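Local structure of extracellular invertase (Aspergillus kawachii, 5XHA) at residues I39-L44 with V97-V102; I123-P128 with E273-P278; N165-R170 with A244-T249; W314-Y319 with G350-Q355. The protein probably hydrolyses sucrose and related beta-fructosides as a secreted family 32 glycoside hydrolase, and binds fructose units. One frame throughout, in Å; residues are numbered along the deposited sequence.

Contact 1: residues I39-L44 with V97-V102; sequences IGDPCL and VFDGSV. With FRU (beta-D-fructofuranose), chain B.
The carboxylates of D41 and D99 meet between two strands, OD2 against OD2, their planes turned 49° apart and their side chains crossing at about a right angle. OD2 of D41 lies 2.6 Å from OD2 of D99. The third flat group, the ring of F98, carries C6 of the chain B fructose over one face, 3.6 Å above the plane and displaced toward the rim, near CD1 and CE1. Both aspartates place CG beside their own backbone N and anti to the carbonyl carbon, which turns the two acids into the same space. The sugar is then held from both strands: its O1 donates to OD1 of D41 (2.8 Å), while the backbone N of D99 gives an almost straight bond, 172° at the hydrogen, to O4.

Away from the sugar the strands draw together. Their short axes run 37° apart, and a hydrogen bond from L44 N to G100 O (2.9 Å) joins them where they are close. CB of C43 rests against the same carbonyl, 3.3 Å from G100 O, and CG of L44 meets CG2 of V102 at 3.9 Å. S101 turns its hydroxyl the other way, to P172 and V174, and D171 brings a further carboxylate near D99. Strands 37-47 and 96-103 belong to different sheets, so the contact joins two neighbouring blades. Acidic side chains gathered round a fructose at the axis of the five-bladed beta-propeller are consistent with subsite -1 of a family 32 enzyme.

Contact 2: residues I123-P128 with E273-P278; sequences IHWSIP and EGSDLP. With FRU (beta-D-fructofuranose), chain C; FRU (beta-D-fructofuranose), chain D.
W125 and E273 carry most of this contact, with S275 at the far end of the indole. The indole and the E273 side chain slide past each other in opposite directions, the carboxylate standing 88° to the ring plane. OE1 of E273 sits at the indole edge, 3.5 Å from CD1 of W125; at the other end, CB of S275 lies 3.8 Å from CH2 of W125. With chi1 at 62°, CG of W125 lies between its backbone N and carbonyl carbon, which carries the indole toward E273 and S275; CE1 of H124 packs over one face of the ring.

Water and sugar complete the junction. OE1 of E273 accepts from O3 of the chain C fructose (2.8 Å), and O4 of that sugar donates to the carbonyl O of I123 (2.6 Å). A water bridges W125 N, E273 OE2 and the same O4. T284 supplies a hydroxyl to both E273 OE1 and W125 NE1, tying the carboxylate and the indole to one group.

The loop holding W125 joins strands 112-118 and 134-140 of one sheet. E273 lies one residue before the end of strand 265-274, which runs between strands 247-248 and 286-298 in another, and F245, just ahead of strand 247-248, stacks on W125.

Contact 3: residues N165-R170 with A244-T249; sequences NVTAFR and AFNFET. With FRU (beta-D-fructofuranose), chain B; FRU (beta-D-fructofuranose), chain C; FRU (beta-D-fructofuranose), chain D.
R170 and E248 form a salt bridge in the fructose-binding pocket of the beta-propeller, where R170 opens the Arg-Asp-Pro motif of family 32, with D171 next. NH2 of R170 donates to OE2 of E248 over 2.7 Å with an angle of 166° at the hydrogen. The acceptor lies nearly in the guanidinium plane, whereas the donor comes to OE2 on its anti side and 33° out of the carboxylate plane, the two flat groups standing 81° apart. From NE the link to the same OE2 is weak; that nitrogen also donates to O3 of the chain B fructose (2.9 Å), at the guanidinium edge. Carbon C5 of the chain C fructose lies over one guanidinium face. E134 pairs with NH1, so the arginine is held between two acids.

OE2 of E248 also stands 2.8 Å from O1 of the chain C fructose, the oxygen that links this sugar to C2 of the chain B fructose. OE1 of E248 bonds the hydroxyl of Y319, which should restrain the rotation of the carboxylate.

The two segments run almost in the same direction from 167 to 170 and from 245 to 248, yet side chains rather than backbone bonds connect them. N246 sends its CG anti to the backbone N, toward segment 165-170. There OG1 of T167 donates to OD1 of N246 (2.7 Å), while ND2 binds E273. CB of A168 packs on the amide, 3.4 Å from ND2 of N246. Farther out, C6 of the chain D fructose meets the edge of the F245 ring and lies 3.9 Å from CG2 of T167.

Contact 4: residues W314-Y319 with G350-Q355; sequences WGFSSY and GDLFEQ. With NA (sodium ion), chain E; FRU (beta-D-fructofuranose), chain B.
F353 pushes its ring against F316, S317 and Y319, which belong to or directly follow a type I beta turn, G315 to S318, that binds a sodium ion through three carbonyls. The rings of F353 and Y319 are nearly perpendicular, at 85°, but meet obliquely, with centroids 5.8 Å apart; the close touch is CE1 of F353 on CB of Y319 (3.7 Å). The edge of the F353 ring points at the turn backbone, with CE2 of F353 3.5 Å from F316 O in the ring plane. L352 crosses F316 at about a right angle and lays CD2 on CE1 of F316, at 4.0 Å, and beside OG of S317. A water joins that hydroxyl to L352 N.

The carbonyl oxygens of G315, F316 and S318 share the sodium with two waters and H287 O, and H287 also stacks its ring on F353. In the other loop an Asx motif, E354 N to OD1 of D351, helps shape the bend in which L352, F353 and E354 all have positive phi.

With CG anti to the backbone N (chi1 -160°), the ring of Y319 reaches past F353 to E248 and to the sugar, turning its edge to the latter: CE2 of Y319 lies 3.7 Å from O1 of the chain B fructose.

Overall arrangement
From the N terminus, contact 1 closes the first loop, joining strand 37-47 to strand 96-103 of the next sheet. Contact 2 then spans from the loop after strand 112-118 to the end of strand 265-274, and contact 3 is nested inside it, bringing strand 166-176 to strand 247-248. Contact 4 follows in series, closing a short loop round strands 318-326 and 341-348; no two contacts cross. F98 packs on I123, which follows a strand of its own sheet, and on R170 of the next sheet. Contacts 1, 3 and 4 all reach the chain B fructose, while contacts 2 and 3 share the other two sugars, so successive blades of the propeller converge on one pocket.

Contact 1: residues I39-L44 with V97-V102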
# COMPACT_ATOMS: atom_id res chain seq x y z
N ILE A 39 -16.75 8.76 -22.28
CA ILE A 39 -16.09 9.72 -21.42
C ILE A 39 -16.67 9.67 -20.02
O ILE A 39 -17.90 9.61 -19.83
CB ILE A 39 -16.13 11.17 -21.99
CG1 ILE A 39 -15.24 12.09 -21.14
CG2 ILE A 39 -17.54 11.71 -22.06
CD1 ILE A 39 -15.00 13.46 -21.74
N GLY A 40 -15.77 9.63 -19.03
CA GLY A 40 -16.14 9.70 -17.63
C GLY A 40 -15.75 11.04 -17.01
O GLY A 40 -15.74 12.06 -17.69
N ASP A 41 -15.45 11.02 -15.72
CA ASP A 41 -15.08 12.23 -14.97
C ASP A 41 -13.98 13.01 -15.67
O ASP A 41 -12.95 12.42 -16.03
CB ASP A 41 -14.45 11.86 -13.61
CG ASP A 41 -15.42 11.33 -12.62
OD1 ASP A 41 -16.53 10.87 -13.00
OD2 ASP A 41 -15.02 11.35 -11.43
N PRO A 42 -14.13 14.32 -15.77
CA PRO A 42 -12.95 15.08 -16.11
C PRO A 42 -11.98 15.08 -14.92
O PRO A 42 -12.38 14.81 -13.79
CB PRO A 42 -13.51 16.49 -16.40
CG PRO A 42 -14.73 16.57 -15.57
CD PRO A 42 -15.29 15.18 -15.49
N CYS A 43 -10.71 15.33 -15.20
CA CYS A 43 -9.68 15.43 -14.18
C CYS A 43 -8.37 15.81 -14.90
O CYS A 43 -8.38 16.08 -16.11
CB CYS A 43 -9.54 14.10 -13.42
SG CYS A 43 -9.06 12.70 -14.46
N LEU A 44 -7.27 15.89 -14.15
CA LEU A 44 -5.91 16.02 -14.72
C LEU A 44 -5.58 17.38 -15.38
O LEU A 44 -4.45 17.58 -15.84
CB LEU A 44 -5.62 14.84 -15.68
CG LEU A 44 -4.30 14.75 -16.47
CD1 LEU A 44 -3.82 13.32 -16.64
CD2 LEU A 44 -4.43 15.40 -17.84
N VAL A 97 -7.55 2.97 -12.85
CA VAL A 97 -7.06 4.31 -12.65
C VAL A 97 -8.27 5.22 -12.48
O VAL A 97 -9.06 5.37 -13.42
CB VAL A 97 -6.25 4.81 -13.85
CG1 VAL A 97 -5.94 6.29 -13.73
CG2 VAL A 97 -4.97 4.00 -13.98
N PHE A 98 -8.40 5.82 -11.31
CA PHE A 98 -9.45 6.78 -11.05
C PHE A 98 -8.85 8.22 -11.15
O PHE A 98 -7.69 8.39 -11.53
CB PHE A 98 -10.07 6.52 -9.67
CG PHE A 98 -10.98 5.30 -9.57
CD1 PHE A 98 -11.31 4.51 -10.67
CD2 PHE A 98 -11.54 4.97 -8.35
CE1 PHE A 98 -12.16 3.41 -10.53
CE2 PHE A 98 -12.38 3.88 -8.21
CZ PHE A 98 -12.71 3.10 -9.32
N ASP A 99 -9.65 9.24 -10.83
CA ASP A 99 -9.27 10.63 -11.01
C ASP A 99 -7.94 10.99 -10.34
O ASP A 99 -7.59 10.45 -9.30
CB ASP A 99 -10.33 11.58 -10.45
CG ASP A 99 -11.69 11.43 -11.10
OD1 ASP A 99 -11.76 10.80 -12.18
OD2 ASP A 99 -12.68 11.95 -10.54
N GLY A 100 -7.25 11.94 -10.95
CA GLY A 100 -6.07 12.52 -10.35
C GLY A 100 -5.99 13.97 -10.78
O GLY A 100 -6.70 14.38 -11.70
N SER A 101 -5.12 14.73 -10.10
CA SER A 101 -4.87 16.11 -10.43
C SER A 101 -3.36 16.35 -10.58
O SER A 101 -2.54 15.53 -10.16
CB SER A 101 -5.48 17.02 -9.36
OG SER A 101 -4.96 16.73 -8.07
N VAL A 102 -3.02 17.48 -11.18
CA VAL A 102 -1.65 17.75 -11.63
C VAL A 102 -1.04 18.98 -10.96
O VAL A 102 -1.64 20.07 -10.96
CB VAL A 102 -1.61 17.89 -13.17
CG1 VAL A 102 -0.23 18.36 -13.66
CG2 VAL A 102 -2.00 16.57 -13.84
C1 FRU B . -17.34 9.89 -9.95
C2 FRU B . -16.26 8.78 -9.81
C3 FRU B . -14.98 9.33 -9.15
C4 FRU B . -13.93 8.34 -9.64
C5 FRU B . -14.40 8.00 -11.05
C6 FRU B . -14.23 6.52 -11.41
O1 FRU B . -18.21 9.68 -11.07
O3 FRU B . -15.07 9.46 -7.73
O4 FRU B . -12.60 8.87 -9.68
O5 FRU B . -15.79 8.36 -11.12
O6 FRU B . -14.91 6.21 -12.64

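Contact 2: residues I123-P128 with E273-P278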
# COMPACT_ATOMS: atom_id res chain seq x y z
N ILE A 123 -16.00 -1.09 -5.38
CA ILE A 123 -15.87 -0.02 -4.41
C ILE A 123 -17.17 0.78 -4.44
O ILE A 123 -17.51 1.35 -5.47
CB ILE A 123 -14.71 0.93 -4.78
CG1 ILE A 123 -13.38 0.18 -4.85
CG2 ILE A 123 -14.65 2.07 -3.78
CD1 ILE A 123 -12.30 0.94 -5.60
N HIS A 124 -17.89 0.80 -3.32
CA HIS A 124 -19.08 1.64 -3.21
C HIS A 124 -19.37 2.02 -1.76
O HIS A 124 -19.10 1.24 -0.84
CB HIS A 124 -20.31 0.97 -3.87
CG HIS A 124 -21.42 1.92 -4.21
ND1 HIS A 124 -22.57 2.03 -3.45
CD2 HIS A 124 -21.55 2.82 -5.21
CE1 HIS A 124 -23.35 2.95 -3.97
NE2 HIS A 124 -22.76 3.44 -5.05
N TRP A 125 -19.91 3.21 -1.56
CA TRP A 125 -20.21 3.69 -0.21
C TRP A 125 -21.18 2.77 0.55
O TRP A 125 -21.15 2.71 1.76
CB TRP A 125 -20.74 5.14 -0.24
CG TRP A 125 -22.03 5.28 -1.00
CD1 TRP A 125 -22.18 5.69 -2.29
CD2 TRP A 125 -23.35 5.01 -0.51
NE1 TRP A 125 -23.50 5.69 -2.63
CE2 TRP A 125 -24.25 5.28 -1.56
CE3 TRP A 125 -23.85 4.57 0.73
CZ2 TRP A 125 -25.62 5.11 -1.42
CZ3 TRP A 125 -25.22 4.41 0.86
CH2 TRP A 125 -26.09 4.67 -0.21
N SER A 126 -22.04 2.05 -0.17
CA SER A 126 -23.13 1.28 0.43
C SER A 126 -22.73 -0.11 0.90
O SER A 126 -23.56 -0.80 1.47
CB SER A 126 -24.25 1.10 -0.61
OG SER A 126 -23.84 0.30 -1.72
N ILE A 127 -21.50 -0.53 0.62
CA ILE A 127 -21.03 -1.86 0.96
C ILE A 127 -19.76 -1.77 1.79
O ILE A 127 -19.16 -0.70 1.86
CB ILE A 127 -20.77 -2.73 -0.30
CG1 ILE A 127 -19.70 -2.11 -1.20
CG2 ILE A 127 -22.06 -2.93 -1.07
CD1 ILE A 127 -19.24 -3.02 -2.31
N PRO A 128 -19.34 -2.89 2.41
CA PRO A 128 -18.10 -2.82 3.16
C PRO A 128 -16.89 -2.48 2.26
O PRO A 128 -16.79 -2.92 1.11
CB PRO A 128 -17.98 -4.22 3.79
CG PRO A 128 -19.39 -4.73 3.83
CD PRO A 128 -20.03 -4.18 2.59
N GLU A 273 -23.16 11.46 -3.50
CA GLU A 273 -23.83 10.22 -3.85
C GLU A 273 -24.98 9.98 -2.89
O GLU A 273 -24.77 9.72 -1.69
CB GLU A 273 -22.86 9.04 -3.77
CG GLU A 273 -21.66 9.16 -4.68
CD GLU A 273 -20.95 7.84 -4.85
OE1 GLU A 273 -21.52 6.94 -5.52
OE2 GLU A 273 -19.84 7.69 -4.28
N GLY A 274 -26.19 10.07 -3.44
CA GLY A 274 -27.42 9.94 -2.68
C GLY A 274 -28.20 8.68 -2.99
O GLY A 274 -27.85 7.93 -3.92
N SER A 275 -29.25 8.46 -2.22
CA SER A 275 -30.05 7.25 -2.28
C SER A 275 -31.36 7.47 -1.54
O SER A 275 -31.40 8.22 -0.56
CB SER A 275 -29.28 6.12 -1.61
OG SER A 275 -30.05 4.93 -1.51
N ASP A 276 -32.43 6.81 -1.98
CA ASP A 276 -33.63 6.70 -1.16
C ASP A 276 -33.36 5.63 -0.14
O ASP A 276 -32.40 4.87 -0.26
CB ASP A 276 -34.84 6.28 -1.98
CG ASP A 276 -35.12 7.22 -3.10
OD1 ASP A 276 -35.28 8.43 -2.83
OD2 ASP A 276 -35.15 6.75 -4.26
N LEU A 277 -34.20 5.57 0.89
CA LEU A 277 -34.11 4.50 1.87
C LEU A 277 -35.22 3.50 1.58
O LEU A 277 -36.30 3.90 1.15
CB LEU A 277 -34.19 5.04 3.30
CG LEU A 277 -32.98 5.90 3.71
CD1 LEU A 277 -33.27 6.65 5.00
CD2 LEU A 277 -31.71 5.07 3.83
N PRO A 278 -34.94 2.20 1.73
CA PRO A 278 -33.65 1.64 2.12
C PRO A 278 -32.65 1.72 0.96
O PRO A 278 -33.04 1.83 -0.21
CB PRO A 278 -33.99 0.18 2.37
CG PRO A 278 -34.96 -0.09 1.26
CD PRO A 278 -35.85 1.13 1.28
C1 FRU C . -18.04 7.11 -9.36
C2 FRU C . -18.26 5.63 -9.00
C3 FRU C . -18.94 5.37 -7.64
C4 FRU C . -18.45 3.97 -7.28
C5 FRU C . -17.18 3.76 -8.13
C6 FRU C . -17.30 2.57 -9.09
O1 FRU C . -16.72 7.61 -9.07
O2 FRU C . -19.07 5.04 -10.03
O3 FRU C . -20.39 5.41 -7.60
O4 FRU C . -18.22 3.86 -5.87
O5 FRU C . -17.00 4.93 -8.93
O6 FRU C . -16.24 1.68 -8.80
C1 FRU D . -23.53 2.71 7.39
C2 FRU D . -24.24 3.65 6.43
C3 FRU D . -24.26 3.00 5.05
C4 FRU D . -23.26 3.81 4.26
C5 FRU D . -22.65 4.86 5.19
C6 FRU D . -22.57 6.28 4.60
O1 FRU D . -22.21 2.41 6.90
O2 FRU D . -25.55 3.96 6.92
O3 FRU D . -25.55 3.00 4.43
O4 FRU D . -22.27 2.91 3.74
O5 FRU D . -23.45 4.85 6.38
O6 FRU D . -21.98 7.22 5.53
O HOH W 1 -19.24 5.23 -3.78

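Contact 3: residues N165-R170 with A244-T249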
# COMPACT_ATOMS: atom_id res chain seq x y z
N ASN A 165 -12.65 3.74 8.84
CA ASN A 165 -13.53 2.88 8.06
C ASN A 165 -14.18 3.75 6.97
O ASN A 165 -15.33 4.20 7.09
CB ASN A 165 -14.57 2.27 9.00
CG ASN A 165 -15.49 1.27 8.31
OD1 ASN A 165 -15.26 0.82 7.19
ND2 ASN A 165 -16.55 0.91 9.00
N VAL A 166 -13.41 4.03 5.92
CA VAL A 166 -13.85 4.92 4.86
C VAL A 166 -14.92 4.28 3.96
O VAL A 166 -14.91 3.07 3.73
CB VAL A 166 -12.67 5.36 3.96
CG1 VAL A 166 -11.65 6.17 4.73
CG2 VAL A 166 -12.01 4.15 3.32
N THR A 167 -15.84 5.11 3.46
CA THR A 167 -16.78 4.75 2.41
C THR A 167 -16.12 4.79 1.03
O THR A 167 -16.54 4.09 0.12
CB THR A 167 -17.94 5.76 2.35
OG1 THR A 167 -17.41 7.08 2.47
CG2 THR A 167 -18.94 5.50 3.45
N ALA A 168 -15.11 5.65 0.93
CA ALA A 168 -14.39 5.96 -0.29
C ALA A 168 -13.17 6.79 0.08
O ALA A 168 -13.16 7.44 1.13
CB ALA A 168 -15.29 6.77 -1.21
N PHE A 169 -12.17 6.78 -0.78
CA PHE A 169 -10.89 7.46 -0.53
C PHE A 169 -10.17 7.70 -1.86
O PHE A 169 -9.22 7.01 -2.21
CB PHE A 169 -10.04 6.62 0.42
CG PHE A 169 -8.79 7.30 0.91
CD1 PHE A 169 -8.85 8.36 1.79
CD2 PHE A 169 -7.53 6.83 0.54
CE1 PHE A 169 -7.70 8.98 2.25
CE2 PHE A 169 -6.37 7.43 1.00
CZ PHE A 169 -6.46 8.52 1.85
N ARG A 170 -10.64 8.70 -2.61
CA ARG A 170 -10.19 8.93 -3.97
C ARG A 170 -10.29 10.37 -4.46
O ARG A 170 -10.84 11.24 -3.76
CB ARG A 170 -10.98 8.04 -4.93
CG ARG A 170 -12.49 8.17 -4.84
CD ARG A 170 -13.19 7.34 -5.93
NE ARG A 170 -14.65 7.34 -5.76
CZ ARG A 170 -15.34 6.51 -4.98
NH1 ARG A 170 -14.74 5.54 -4.31
NH2 ARG A 170 -16.68 6.65 -4.88
N ALA A 244 -25.60 13.85 1.56
CA ALA A 244 -25.79 12.47 1.15
C ALA A 244 -24.79 11.50 1.81
O ALA A 244 -24.32 11.74 2.93
CB ALA A 244 -25.79 12.37 -0.37
N PHE A 245 -24.45 10.42 1.12
CA PHE A 245 -23.75 9.32 1.75
C PHE A 245 -22.26 9.29 1.45
O PHE A 245 -21.52 8.53 2.08
CB PHE A 245 -24.41 8.02 1.31
CG PHE A 245 -25.82 7.87 1.82
CD1 PHE A 245 -26.06 7.26 3.05
CD2 PHE A 245 -26.89 8.32 1.08
CE1 PHE A 245 -27.37 7.09 3.52
CE2 PHE A 245 -28.19 8.17 1.55
CZ PHE A 245 -28.43 7.55 2.77
N ASN A 246 -21.80 10.10 0.50
CA ASN A 246 -20.38 10.10 0.16
C ASN A 246 -20.04 11.31 -0.70
O ASN A 246 -20.85 11.70 -1.51
CB ASN A 246 -20.02 8.80 -0.60
CG ASN A 246 -18.54 8.62 -0.79
OD1 ASN A 246 -17.78 8.55 0.19
ND2 ASN A 246 -18.10 8.54 -2.05
N PHE A 247 -18.85 11.90 -0.50
CA PHE A 247 -18.37 12.99 -1.36
C PHE A 247 -17.40 12.45 -2.41
O PHE A 247 -16.54 11.63 -2.10
CB PHE A 247 -17.62 14.08 -0.57
CG PHE A 247 -18.49 14.97 0.30
CD1 PHE A 247 -19.88 15.01 0.18
CD2 PHE A 247 -17.89 15.78 1.25
CE1 PHE A 247 -20.63 15.83 1.00
CE2 PHE A 247 -18.65 16.61 2.07
CZ PHE A 247 -20.02 16.63 1.94
N GLU A 248 -17.54 12.93 -3.63
CA GLU A 248 -16.61 12.63 -4.72
C GLU A 248 -16.10 13.93 -5.34
O GLU A 248 -16.70 15.00 -5.17
CB GLU A 248 -17.31 11.78 -5.79
CG GLU A 248 -17.84 10.46 -5.25
CD GLU A 248 -18.34 9.55 -6.33
OE1 GLU A 248 -19.38 9.86 -6.95
OE2 GLU A 248 -17.69 8.50 -6.55
N THR A 249 -14.98 13.81 -6.05
CA THR A 249 -14.44 14.86 -6.91
C THR A 249 -14.33 16.25 -6.29
O THR A 249 -14.60 17.26 -6.96
CB THR A 249 -15.19 14.94 -8.27
OG1 THR A 249 -16.55 15.37 -8.09
CG2 THR A 249 -15.18 13.58 -8.94
C1 FRU B . -17.34 9.89 -9.95
C2 FRU B . -16.26 8.78 -9.81
C3 FRU B . -14.98 9.33 -9.15
C4 FRU B . -13.93 8.34 -9.64
C5 FRU B . -14.40 8.00 -11.05
C6 FRU B . -14.23 6.52 -11.41
O1 FRU B . -18.21 9.68 -11.07
O3 FRU B . -15.07 9.46 -7.73
O4 FRU B . -12.60 8.87 -9.68
O5 FRU B . -15.79 8.36 -11.12
O6 FRU B . -14.91 6.21 -12.64
C1 FRU C . -18.04 7.11 -9.36
C2 FRU C . -18.26 5.63 -9.00
C3 FRU C . -18.94 5.37 -7.64
C4 FRU C . -18.45 3.97 -7.28
C5 FRU C . -17.18 3.76 -8.13
C6 FRU C . -17.30 2.57 -9.09
O1 FRU C . -16.72 7.61 -9.07
O2 FRU C . -19.07 5.04 -10.03
O3 FRU C . -20.39 5.41 -7.60
O4 FRU C . -18.22 3.86 -5.87
O5 FRU C . -17.00 4.93 -8.93
O6 FRU C . -16.24 1.68 -8.80
C1 FRU D . -23.53 2.71 7.39
C2 FRU D . -24.24 3.65 6.43
C3 FRU D . -24.26 3.00 5.05
C4 FRU D . -23.26 3.81 4.26
C5 FRU D . -22.65 4.86 5.19
C6 FRU D . -22.57 6.28 4.60
O1 FRU D . -22.21 2.41 6.90
O2 FRU D . -25.55 3.96 6.92
O3 FRU D . -25.55 3.00 4.43
O4 FRU D . -22.27 2.91 3.74
O5 FRU D . -23.45 4.85 6.38
O6 FRU D . -21.98 7.22 5.53

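Contact 4: residues W314-Y319 with G350-Q355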
# COMPACT_ATOMS: atom_id res chain seq x y z
N TRP A 314 -27.70 21.72 -12.32
CA TRP A 314 -28.89 21.06 -11.79
C TRP A 314 -29.28 19.80 -12.54
O TRP A 314 -30.23 19.11 -12.17
CB TRP A 314 -30.08 22.03 -11.78
CG TRP A 314 -30.04 23.05 -10.69
CD1 TRP A 314 -29.42 24.27 -10.71
CD2 TRP A 314 -30.64 22.94 -9.39
NE1 TRP A 314 -29.58 24.92 -9.52
CE2 TRP A 314 -30.35 24.13 -8.69
CE3 TRP A 314 -31.41 21.96 -8.76
CZ2 TRP A 314 -30.79 24.36 -7.39
CZ3 TRP A 314 -31.86 22.20 -7.47
CH2 TRP A 314 -31.54 23.38 -6.80
N GLY A 315 -28.57 19.49 -13.62
CA GLY A 315 -28.93 18.36 -14.45
C GLY A 315 -28.79 17.06 -13.69
O GLY A 315 -27.83 16.87 -12.94
N PHE A 316 -29.78 16.18 -13.84
CA PHE A 316 -29.73 14.85 -13.26
C PHE A 316 -28.40 14.17 -13.64
O PHE A 316 -27.73 13.59 -12.77
CB PHE A 316 -30.94 14.02 -13.73
CG PHE A 316 -31.01 12.64 -13.12
CD1 PHE A 316 -30.26 11.58 -13.65
CD2 PHE A 316 -31.85 12.39 -12.04
CE1 PHE A 316 -30.34 10.32 -13.10
CE2 PHE A 316 -31.93 11.12 -11.48
CZ PHE A 316 -31.18 10.08 -12.01
N SER A 317 -28.03 14.25 -14.92
CA SER A 317 -26.83 13.56 -15.43
C SER A 317 -25.54 14.37 -15.27
O SER A 317 -24.47 13.88 -15.61
CB SER A 317 -27.03 13.15 -16.91
OG SER A 317 -28.08 12.20 -17.06
N SER A 318 -25.64 15.59 -14.74
CA SER A 318 -24.47 16.42 -14.47
C SER A 318 -23.82 16.03 -13.16
O SER A 318 -24.50 15.87 -12.15
CB SER A 318 -24.86 17.89 -14.43
OG SER A 318 -25.56 18.25 -15.60
N TYR A 319 -22.50 15.88 -13.17
CA TYR A 319 -21.77 15.37 -12.03
C TYR A 319 -20.26 15.60 -12.18
O TYR A 319 -19.79 16.04 -13.23
CB TYR A 319 -22.06 13.86 -11.90
CG TYR A 319 -21.77 13.31 -10.53
CD1 TYR A 319 -22.36 13.86 -9.41
CD2 TYR A 319 -20.89 12.23 -10.35
CE1 TYR A 319 -22.10 13.37 -8.15
CE2 TYR A 319 -20.60 11.75 -9.08
CZ TYR A 319 -21.22 12.33 -7.98
OH TYR A 319 -20.99 11.88 -6.70
N GLY A 350 -23.59 10.05 -20.20
CA GLY A 350 -24.37 9.77 -21.40
C GLY A 350 -25.46 8.73 -21.20
O GLY A 350 -26.37 8.67 -21.99
N ASP A 351 -25.36 7.94 -20.13
CA ASP A 351 -26.20 6.75 -19.96
C ASP A 351 -26.75 6.64 -18.53
O ASP A 351 -26.88 5.53 -17.98
CB ASP A 351 -25.39 5.50 -20.33
CG ASP A 351 -24.11 5.37 -19.53
OD1 ASP A 351 -23.94 6.10 -18.51
OD2 ASP A 351 -23.27 4.54 -19.90
N LEU A 352 -27.08 7.77 -17.93
CA LEU A 352 -27.61 7.79 -16.56
C LEU A 352 -26.70 7.03 -15.58
O LEU A 352 -27.16 6.22 -14.74
CB LEU A 352 -29.02 7.22 -16.52
CG LEU A 352 -30.06 7.92 -17.40
CD1 LEU A 352 -31.38 7.15 -17.29
CD2 LEU A 352 -30.23 9.36 -16.97
N PHE A 353 -25.40 7.29 -15.67
CA PHE A 353 -24.43 6.62 -14.80
C PHE A 353 -24.56 5.08 -14.91
O PHE A 353 -24.54 4.38 -13.91
CB PHE A 353 -24.60 7.11 -13.36
CG PHE A 353 -24.68 8.61 -13.24
CD1 PHE A 353 -23.53 9.39 -13.27
CD2 PHE A 353 -25.91 9.25 -13.16
CE1 PHE A 353 -23.60 10.76 -13.19
CE2 PHE A 353 -25.98 10.63 -13.07
CZ PHE A 353 -24.83 11.39 -13.09
N GLU A 354 -24.74 4.61 -16.15
CA GLU A 354 -24.79 3.18 -16.49
C GLU A 354 -26.08 2.50 -16.06
O GLU A 354 -26.11 1.31 -15.89
CB GLU A 354 -23.52 2.46 -15.99
CG GLU A 354 -22.27 3.19 -16.46
CD GLU A 354 -20.96 2.49 -16.19
OE1 GLU A 354 -20.94 1.34 -15.75
OE2 GLU A 354 -19.91 3.13 -16.42
N GLN A 355 -27.16 3.26 -15.93
CA GLN A 355 -28.49 2.74 -15.61
C GLN A 355 -29.45 2.80 -16.81
O GLN A 355 -30.58 2.40 -16.69
CB GLN A 355 -29.11 3.54 -14.46
CG GLN A 355 -28.34 3.50 -13.16
CD GLN A 355 -28.12 2.08 -12.68
OE1 GLN A 355 -27.03 1.71 -12.28
NE2 GLN A 355 -29.17 1.27 -12.74
NA NA E . -26.69 15.66 -11.19
C1 FRU B . -17.34 9.89 -9.95
C2 FRU B . -16.26 8.78 -9.81
C3 FRU B . -14.98 9.33 -9.15
C4 FRU B . -13.93 8.34 -9.64
C5 FRU B . -14.40 8.00 -11.05
C6 FRU B . -14.23 6.52 -11.41
O1 FRU B . -18.21 9.68 -11.07
O3 FRU B . -15.07 9.46 -7.73
O4 FRU B . -12.60 8.87 -9.68
O5 FRU B . -15.79 8.36 -11.12
O6 FRU B . -14.91 6.21 -12.64
O HOH W 2 -27.51 10.40 -18.97
O HOH W 3 -28.64 15.57 -9.88
O HOH W 4 -26.74 17.79 -10.12